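Local coordinates for protein insulinase family protease (Yersinia pestis, PDB 3GO9) that is a predicted protease of the insulinase family (peptidase family M16), whose catalytic activity is uncertain, at residues A[205-214]-A[229-240]. Sequence-based numbering, arbitrary orientation.
Sequences QWYTPDAMTL and ISKAFSELKGKR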
loop_
_atom_site.group_PDB
_atom_site.type_symbol
_atom_site.label_atom_id
_atom_site.label_comp_id
_atom_site.label_asym_id
_atom_site.label_seq_id
_atom_site.Cartn_x
_atom_site.Cartn_y
_atom_site.Cartn_z
ATOM N N GLN A 205 18.101 12.580 -15.862
ATOM C CA GLN A 205 18.825 11.479 -15.242
ATOM C C GLN A 205 17.889 10.389 -14.744
ATOM O O GLN A 205 18.172 9.169 -14.889
ATOM C CB GLN A 205 19.716 11.958 -14.069
ATOM C CG GLN A 205 20.455 10.818 -13.396
ATOM C CD GLN A 205 21.464 11.294 -12.345
ATOM O OE1 GLN A 205 21.729 12.488 -12.203
ATOM N NE2 GLN A 205 22.011 10.360 -11.599
ATOM N N TRP A 206 16.780 10.802 -14.116
ATOM C CA TRP A 206 15.982 9.865 -13.369
ATOM C C TRP A 206 14.657 9.505 -14.047
ATOM O O TRP A 206 14.105 8.450 -13.744
ATOM C CB TRP A 206 15.752 10.383 -11.954
ATOM C CG TRP A 206 16.988 10.488 -11.183
ATOM C CD1 TRP A 206 17.641 11.633 -10.883
ATOM C CD2 TRP A 206 17.776 9.422 -10.625
ATOM N NE1 TRP A 206 18.796 11.364 -10.168
ATOM C CE2 TRP A 206 18.884 10.018 -9.974
ATOM C CE3 TRP A 206 17.647 8.034 -10.585
ATOM C CZ2 TRP A 206 19.839 9.278 -9.295
ATOM C CZ3 TRP A 206 18.610 7.284 -9.892
ATOM C CH2 TRP A 206 19.695 7.917 -9.253
ATOM N N TYR A 207 14.181 10.278 -15.007
ATOM C CA TYR A 207 12.955 9.884 -15.744
ATOM C C TYR A 207 13.388 9.175 -17.021
ATOM O O TYR A 207 13.506 9.801 -18.080
ATOM C CB TYR A 207 12.061 11.080 -16.036
ATOM C CG TYR A 207 11.066 11.436 -14.938
ATOM C CD1 TYR A 207 11.471 11.692 -13.627
ATOM C CD2 TYR A 207 9.698 11.592 -15.221
ATOM C CE1 TYR A 207 10.567 12.024 -12.648
ATOM C CE2 TYR A 207 8.770 11.936 -14.256
ATOM C CZ TYR A 207 9.204 12.149 -12.943
ATOM O OH TYR A 207 8.261 12.508 -11.974
ATOM N N THR A 208 13.685 7.883 -16.857
ATOM C CA THR A 208 14.105 6.997 -17.943
ATOM C C THR A 208 13.054 5.877 -18.107
ATOM O O THR A 208 12.422 5.463 -17.108
ATOM C CB THR A 208 15.518 6.419 -17.696
ATOM O OG1 THR A 208 15.543 5.708 -16.463
ATOM C CG2 THR A 208 16.562 7.595 -17.568
ATOM N N PRO A 209 12.845 5.368 -19.343
ATOM C CA PRO A 209 11.713 4.455 -19.607
ATOM C C PRO A 209 11.846 3.145 -18.886
ATOM O O PRO A 209 10.844 2.493 -18.563
ATOM C CB PRO A 209 11.699 4.286 -21.126
ATOM C CG PRO A 209 13.039 4.855 -21.606
ATOM C CD PRO A 209 13.401 5.909 -20.579
ATOM N N ASP A 210 13.105 2.736 -18.638
ATOM C CA ASP A 210 13.354 1.508 -17.902
ATOM C C ASP A 210 12.968 1.561 -16.427
ATOM O O ASP A 210 12.957 0.510 -15.751
ATOM C CB ASP A 210 14.833 1.078 -18.086
ATOM C CG ASP A 210 15.820 2.076 -17.519
ATOM O OD1 ASP A 210 15.521 3.286 -17.515
ATOM O OD2 ASP A 210 16.952 1.635 -17.137
ATOM N N ALA A 211 12.635 2.760 -15.925
ATOM C CA ALA A 211 12.189 2.961 -14.572
ATOM C C ALA A 211 10.689 3.277 -14.517
ATOM O O ALA A 211 10.230 3.732 -13.485
ATOM C CB ALA A 211 12.963 4.070 -13.941
HETATM N N MSE A 212 9.958 2.981 -15.593
HETATM C CA MSE A 212 8.534 3.349 -15.692
HETATM C C MSE A 212 7.650 2.165 -16.014
HETATM O O MSE A 212 8.001 1.319 -16.834
HETATM C CB MSE A 212 8.295 4.397 -16.771
HETATM C CG MSE A 212 9.129 5.648 -16.549
HETATM SE SE MSE A 212 8.681 6.990 -17.848
HETATM C CE MSE A 212 9.861 8.411 -17.213
ATOM N N THR A 213 6.471 2.167 -15.413
ATOM C CA THR A 213 5.412 1.220 -15.763
ATOM C C THR A 213 4.098 1.954 -15.834
ATOM O O THR A 213 3.698 2.640 -14.851
ATOM C CB THR A 213 5.259 0.088 -14.757
ATOM O OG1 THR A 213 6.541 -0.568 -14.548
ATOM C CG2 THR A 213 4.253 -0.923 -15.189
ATOM N N LEU A 214 3.413 1.755 -16.960
ATOM C CA LEU A 214 2.052 2.254 -17.108
ATOM C C LEU A 214 1.034 1.144 -16.871
ATOM O O LEU A 214 1.189 0.047 -17.425
ATOM C CB LEU A 214 1.840 2.815 -18.517
ATOM C CG LEU A 214 0.437 3.328 -18.838
ATOM C CD1 LEU A 214 0.086 4.616 -18.130
ATOM C CD2 LEU A 214 0.275 3.492 -20.378
ATOM N N ILE A 229 -0.218 2.998 -26.688
ATOM C CA ILE A 229 0.867 3.070 -25.667
ATOM C C ILE A 229 2.224 3.025 -26.357
ATOM O O ILE A 229 3.126 3.808 -26.031
ATOM C CB ILE A 229 0.728 1.939 -24.641
ATOM C CG1 ILE A 229 -0.480 2.200 -23.724
ATOM C CG2 ILE A 229 2.066 1.687 -23.853
ATOM C CD1 ILE A 229 -0.919 0.945 -22.956
ATOM N N SER A 230 2.404 2.118 -27.298
ATOM C CA SER A 230 3.674 2.071 -28.045
ATOM C C SER A 230 3.999 3.374 -28.739
ATOM O O SER A 230 5.119 3.888 -28.655
ATOM C CB SER A 230 3.600 0.954 -29.077
ATOM O OG SER A 230 4.866 0.806 -29.675
ATOM N N LYS A 231 3.032 3.962 -29.383
ATOM C CA LYS A 231 3.254 5.211 -30.118
ATOM C C LYS A 231 3.540 6.387 -29.182
ATOM O O LYS A 231 4.313 7.271 -29.526
ATOM C CB LYS A 231 2.070 5.530 -31.038
ATOM C CG LYS A 231 1.759 4.425 -32.083
ATOM C CD LYS A 231 0.690 4.857 -33.079
ATOM C CE LYS A 231 0.504 3.841 -34.205
ATOM N NZ LYS A 231 -0.262 2.662 -33.823
ATOM N N ALA A 232 2.947 6.396 -27.978
ATOM C CA ALA A 232 3.155 7.451 -26.992
ATOM C C ALA A 232 4.496 7.382 -26.313
ATOM O O ALA A 232 5.072 8.433 -26.052
ATOM C CB ALA A 232 2.033 7.473 -25.969
ATOM N N PHE A 233 4.966 6.166 -26.000
ATOM C CA PHE A 233 6.087 6.022 -25.088
ATOM C C PHE A 233 7.353 5.413 -25.685
ATOM O O PHE A 233 8.341 5.287 -24.977
ATOM C CB PHE A 233 5.679 5.221 -23.850
ATOM C CG PHE A 233 4.590 5.897 -23.007
ATOM C CD1 PHE A 233 3.288 5.486 -23.108
ATOM C CD2 PHE A 233 4.890 6.988 -22.204
ATOM C CE1 PHE A 233 2.302 6.103 -22.389
ATOM C CE2 PHE A 233 3.890 7.597 -21.444
ATOM C CZ PHE A 233 2.612 7.138 -21.549
ATOM N N SER A 234 7.311 4.979 -26.940
ATOM C CA SER A 234 8.470 4.256 -27.482
ATOM C C SER A 234 9.676 5.159 -27.796
ATOM O O SER A 234 10.797 4.635 -27.988
ATOM C CB SER A 234 8.080 3.427 -28.709
ATOM O OG SER A 234 7.654 4.278 -29.776
ATOM N N GLU A 235 9.452 6.455 -27.843
ATOM C CA GLU A 235 10.495 7.401 -28.173
ATOM C C GLU A 235 11.271 7.882 -26.934
ATOM O O GLU A 235 12.332 8.516 -27.066
ATOM C CB GLU A 235 9.862 8.504 -29.054
ATOM C CG GLU A 235 10.741 9.668 -29.437
ATOM C CD GLU A 235 11.953 9.295 -30.235
ATOM O OE1 GLU A 235 11.904 8.350 -31.061
ATOM O OE2 GLU A 235 12.915 10.022 -29.965
ATOM N N LEU A 236 10.841 7.518 -25.707
ATOM C CA LEU A 236 11.546 7.925 -24.496
ATOM C C LEU A 236 12.955 7.373 -24.543
ATOM O O LEU A 236 13.176 6.298 -25.091
ATOM C CB LEU A 236 10.850 7.397 -23.260
ATOM C CG LEU A 236 9.416 7.905 -23.060
ATOM C CD1 LEU A 236 8.841 7.210 -21.844
ATOM C CD2 LEU A 236 9.438 9.421 -22.884
ATOM N N LYS A 237 13.882 8.156 -24.014
ATOM C CA LYS A 237 15.318 7.812 -24.033
ATOM C C LYS A 237 15.914 7.735 -22.612
ATOM O O LYS A 237 15.404 8.262 -21.643
ATOM C CB LYS A 237 16.096 8.887 -24.823
ATOM C CG LYS A 237 15.913 8.844 -26.311
ATOM C CD LYS A 237 16.143 10.208 -26.969
ATOM C CE LYS A 237 15.008 11.175 -26.696
ATOM N NZ LYS A 237 13.781 10.876 -27.495
ATOM N N GLY A 238 17.038 7.056 -22.511
ATOM C CA GLY A 238 17.776 6.991 -21.264
ATOM C C GLY A 238 17.647 5.641 -20.618
ATOM O O GLY A 238 16.762 4.857 -20.955
ATOM N N LYS A 239 18.620 5.320 -19.756
ATOM C CA LYS A 239 18.663 4.036 -19.085
ATOM C C LYS A 239 19.380 4.314 -17.777
ATOM O O LYS A 239 20.312 5.163 -17.734
ATOM C CB LYS A 239 19.426 2.998 -19.929
ATOM C CG LYS A 239 19.408 1.570 -19.447
ATOM C CD LYS A 239 20.287 0.676 -20.343
ATOM C CE LYS A 239 20.552 -0.664 -19.669
ATOM N NZ LYS A 239 19.286 -1.427 -19.431
ATOM N N ARG A 240 18.942 3.637 -16.735
ATOM C CA ARG A 240 19.573 3.692 -15.429
ATOM C C ARG A 240 20.883 2.910 -15.386
ATOM O O ARG A 240 20.905 1.745 -15.700
ATOM C CB ARG A 240 18.691 2.997 -14.408
ATOM C CG ARG A 240 17.419 3.634 -14.205
ATOM C CD ARG A 240 17.632 4.981 -13.629
ATOM N NE ARG A 240 16.410 5.623 -13.223
ATOM C CZ ARG A 240 15.747 5.516 -12.068
ATOM N NH1 ARG A 240 16.087 4.754 -11.070
ATOM N NH2 ARG A 240 14.688 6.261 -11.919
HETATM O O HOH W 1 20.217 7.789 -15.756
HETATM O O HOH W 2 17.938 -0.785 -17.426
#
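Arg240, Asp210 and Trp206 carry the polar end of a contact between two connections: the turn from helix 196-206 into strand 212-218, and the chain that leaves helix 222-233. These three elements follow one another in the region of the M16 inactive domain. The strand lies in a mixed sheet, and after the second helix the chain returns across the turn.

The Arg240 side chain bends at chi2 (-64°), and its guanidinium slots between Trp206 and Ala211. CE3 of Trp206 lies over the centre of one face, 3.5 Å from Arg240 CZ. The indole presents its edge, with the two planes 85° apart. The methyl of Ala211 covers the opposite face, its CB 3.4 Å from Arg240 NH2. In the guanidinium plane, Arg240 NH2 donates to Trp206 O at 2.9 Å and meets a lone pair of that carbonyl. NH2 also bonds Asn57 O. Arg240 NE makes a weak bond to Thr208 OG1.

The carboxylate of Asp210 joins the two segments through the backbone of Arg240. Its OD2 accepts Arg240 N at 2.9 Å through the syn lone pair, nearly straight at 165°. Thr208 OG1 donates to Asp210 OD1 at 2.6 Å. A water joins OD2 to Lys239 NZ. Gly238 passes close to Thr208, its C 3.7 Å from Thr208 CB.

At the apolar end, Pro209 CG lies 3.7 Å from Leu236 CB, the two side chains lying alongside and running in opposite senses. The selenium of selenomethionine 212 touches Leu236 CD1. CD2 of Leu214 packs on Ile229 and Phe233, and Phe233 also stacks on Phe35.

Bonds at its edge and carbon on both faces fix the guanidinium's rotation. The backbone N-H of Arg240, the Thr208 hydroxyl and nearby Lys239 probably favour the ionised form of Asp210.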